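Local atomic coordinates of tRNA nucleotidyl transferase-related protein (Thermotoga maritima, PDB entry 3H38), a protein that probably adds the CCA sequence to the 3' end of tRNA as a class II nucleotidyltransferase, using CTP and ATP with magnesium. Residues L47-K52 with R156-G161. Numbering follows the deposited sequence.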
loop_
_atom_site.group_PDB
_atom_site.type_symbol
_atom_site.label_atom_id
_atom_site.label_comp_id
_atom_site.label_asym_id
_atom_site.label_seq_id
_atom_site.Cartn_x
_atom_site.Cartn_y
_atom_site.Cartn_z
ATOM N N LEU A 47 -8.910 19.463 -6.015
ATOM C CA LEU A 47 -9.334 20.631 -6.790
ATOM C C LEU A 47 -8.473 21.845 -6.454
ATOM O O LEU A 47 -7.938 22.512 -7.351
ATOM C CB LEU A 47 -10.832 20.955 -6.585
ATOM C CG LEU A 47 -11.349 22.229 -7.282
ATOM C CD1 LEU A 47 -11.363 22.048 -8.783
ATOM C CD2 LEU A 47 -12.736 22.608 -6.804
ATOM N N LEU A 48 -8.335 22.129 -5.164
ATOM C CA LEU A 48 -7.627 23.336 -4.730
ATOM C C LEU A 48 -6.113 23.240 -5.027
ATOM O O LEU A 48 -5.477 24.246 -5.337
ATOM C CB LEU A 48 -7.889 23.605 -3.248
ATOM C CG LEU A 48 -9.347 23.955 -2.867
ATOM C CD1 LEU A 48 -9.541 23.997 -1.379
ATOM C CD2 LEU A 48 -9.791 25.306 -3.474
ATOM N N LEU A 49 -5.548 22.034 -4.940
ATOM C CA LEU A 49 -4.141 21.806 -5.329
ATOM C C LEU A 49 -3.969 21.754 -6.838
ATOM O O LEU A 49 -2.850 21.742 -7.335
ATOM C CB LEU A 49 -3.576 20.512 -4.714
ATOM C CG LEU A 49 -3.334 20.620 -3.205
ATOM C CD1 LEU A 49 -3.053 19.268 -2.578
ATOM C CD2 LEU A 49 -2.220 21.649 -2.892
ATOM N N GLY A 50 -5.084 21.738 -7.562
ATOM C CA GLY A 50 -5.049 21.605 -9.002
ATOM C C GLY A 50 -4.562 20.226 -9.406
ATOM O O GLY A 50 -3.759 20.088 -10.335
ATOM N N ILE A 51 -5.045 19.206 -8.704
ATOM C CA ILE A 51 -4.672 17.821 -8.967
ATOM C C ILE A 51 -5.869 17.033 -9.470
ATOM O O ILE A 51 -6.856 16.885 -8.770
ATOM C CB ILE A 51 -4.148 17.137 -7.694
ATOM C CG1 ILE A 51 -2.801 17.735 -7.291
ATOM C CG2 ILE A 51 -4.045 15.606 -7.886
ATOM C CD1 ILE A 51 -2.201 17.080 -6.038
ATOM N N LYS A 52 -5.768 16.505 -10.667
ATOM C CA LYS A 52 -6.828 15.733 -11.238
ATOM C C LYS A 52 -7.300 14.691 -10.274
ATOM O O LYS A 52 -6.519 14.034 -9.655
ATOM C CB LYS A 52 -6.354 15.073 -12.511
ATOM C CG LYS A 52 -7.244 15.295 -13.671
ATOM C CD LYS A 52 -8.024 14.075 -14.004
ATOM C CE LYS A 52 -7.432 13.384 -15.178
ATOM N NZ LYS A 52 -6.846 12.062 -14.868
ATOM N N ARG A 156 -6.092 27.486 3.909
ATOM C CA ARG A 156 -4.874 28.059 4.450
ATOM C C ARG A 156 -3.788 26.995 4.657
ATOM O O ARG A 156 -2.623 27.257 4.396
ATOM C CB ARG A 156 -5.200 28.738 5.791
ATOM C CG ARG A 156 -4.075 29.587 6.395
ATOM C CD ARG A 156 -3.253 28.805 7.441
ATOM N NE ARG A 156 -4.103 28.155 8.435
ATOM C CZ ARG A 156 -4.330 28.617 9.667
ATOM N NH1 ARG A 156 -5.121 27.937 10.493
ATOM N NH2 ARG A 156 -3.768 29.751 10.084
ATOM N N ASP A 157 -4.163 25.811 5.143
ATOM C CA ASP A 157 -3.172 24.775 5.462
ATOM C C ASP A 157 -2.600 24.155 4.192
ATOM O O ASP A 157 -1.492 23.638 4.205
ATOM C CB ASP A 157 -3.755 23.682 6.381
ATOM C CG ASP A 157 -3.787 24.106 7.841
ATOM O OD1 ASP A 157 -4.507 23.475 8.668
ATOM O OD2 ASP A 157 -3.093 25.098 8.157
ATOM N N LEU A 158 -3.372 24.177 3.111
ATOM C CA LEU A 158 -2.855 23.827 1.782
ATOM C C LEU A 158 -1.766 24.813 1.328
ATOM O O LEU A 158 -0.682 24.405 0.914
ATOM C CB LEU A 158 -3.986 23.794 0.731
ATOM C CG LEU A 158 -5.103 22.749 0.900
ATOM C CD1 LEU A 158 -6.191 22.980 -0.104
ATOM C CD2 LEU A 158 -4.569 21.352 0.719
ATOM N N LYS A 159 -2.065 26.107 1.413
ATOM C CA LYS A 159 -1.148 27.162 0.968
ATOM C C LYS A 159 0.118 27.231 1.826
ATOM O O LYS A 159 1.100 27.893 1.455
ATOM C CB LYS A 159 -1.873 28.535 0.906
ATOM C CG LYS A 159 -2.553 28.808 -0.449
ATOM C CD LYS A 159 -3.357 30.115 -0.510
ATOM C CE LYS A 159 -3.911 30.328 -1.935
ATOM N NZ LYS A 159 -4.801 31.531 -2.081
ATOM N N GLU A 160 0.101 26.526 2.958
ATOM C CA GLU A 160 1.251 26.489 3.860
ATOM C C GLU A 160 1.873 25.106 3.942
ATOM O O GLU A 160 2.825 24.881 4.723
ATOM C CB GLU A 160 0.849 26.965 5.251
ATOM C CG GLU A 160 0.126 28.282 5.204
ATOM C CD GLU A 160 0.264 29.085 6.477
ATOM O OE1 GLU A 160 0.058 30.323 6.411
ATOM O OE2 GLU A 160 0.576 28.483 7.531
ATOM N N GLY A 161 1.332 24.187 3.136
ATOM C CA GLY A 161 1.868 22.835 3.037
ATOM C C GLY A 161 1.842 22.083 4.353
ATOM O O GLY A 161 2.837 21.421 4.711
#
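Leu48 and Leu49 at the end of helix 42-49 meet Leu158 of helix 154-159, a contact between two helix ends within the poly(A) polymerase-type head domain of this class II CCA-adding enzyme, here the C-terminal part of a longer protein. The backbones stay apart, with Leu49 CA 7.5 Å from Leu158 CA. Both helices finish in a Schellman motif, with Gly50 and Gly161 taking the positive phi; their amides bond back to Leu47 O and Leu158 O respectively. No hydrogen bond crosses between the segments, so the bridge is apolar.

Leu158 reaches over with CG beside its own backbone N and anti to the carbonyl carbon (chi1 -64°), which carries its two methyls to the other helix end. CD1 packs on Leu48, 3.6 Å from Leu48 CB, and the two side chains cross at about a right angle. Leu158 also touches Ile133 and Arg45; Arg45 contacts CTP and ATP in nucleotide-bound structures of this protein, and no nucleotide is bound here. Cutting Leu158 back to an alanine removes both methyls and would probably cost Leu48 CB and Leu49 CG their contact across the helix ends, opening a gap there.

Asp157, one residue earlier, takes no part in the contact; its carboxylate pairs with Arg156 and Arg164 and hydrogen-bonds Thr132. The other methyl of Leu158, CD2, meets Leu49 more loosely, 4.2 Å from both Leu49 CG and Leu49 CD1.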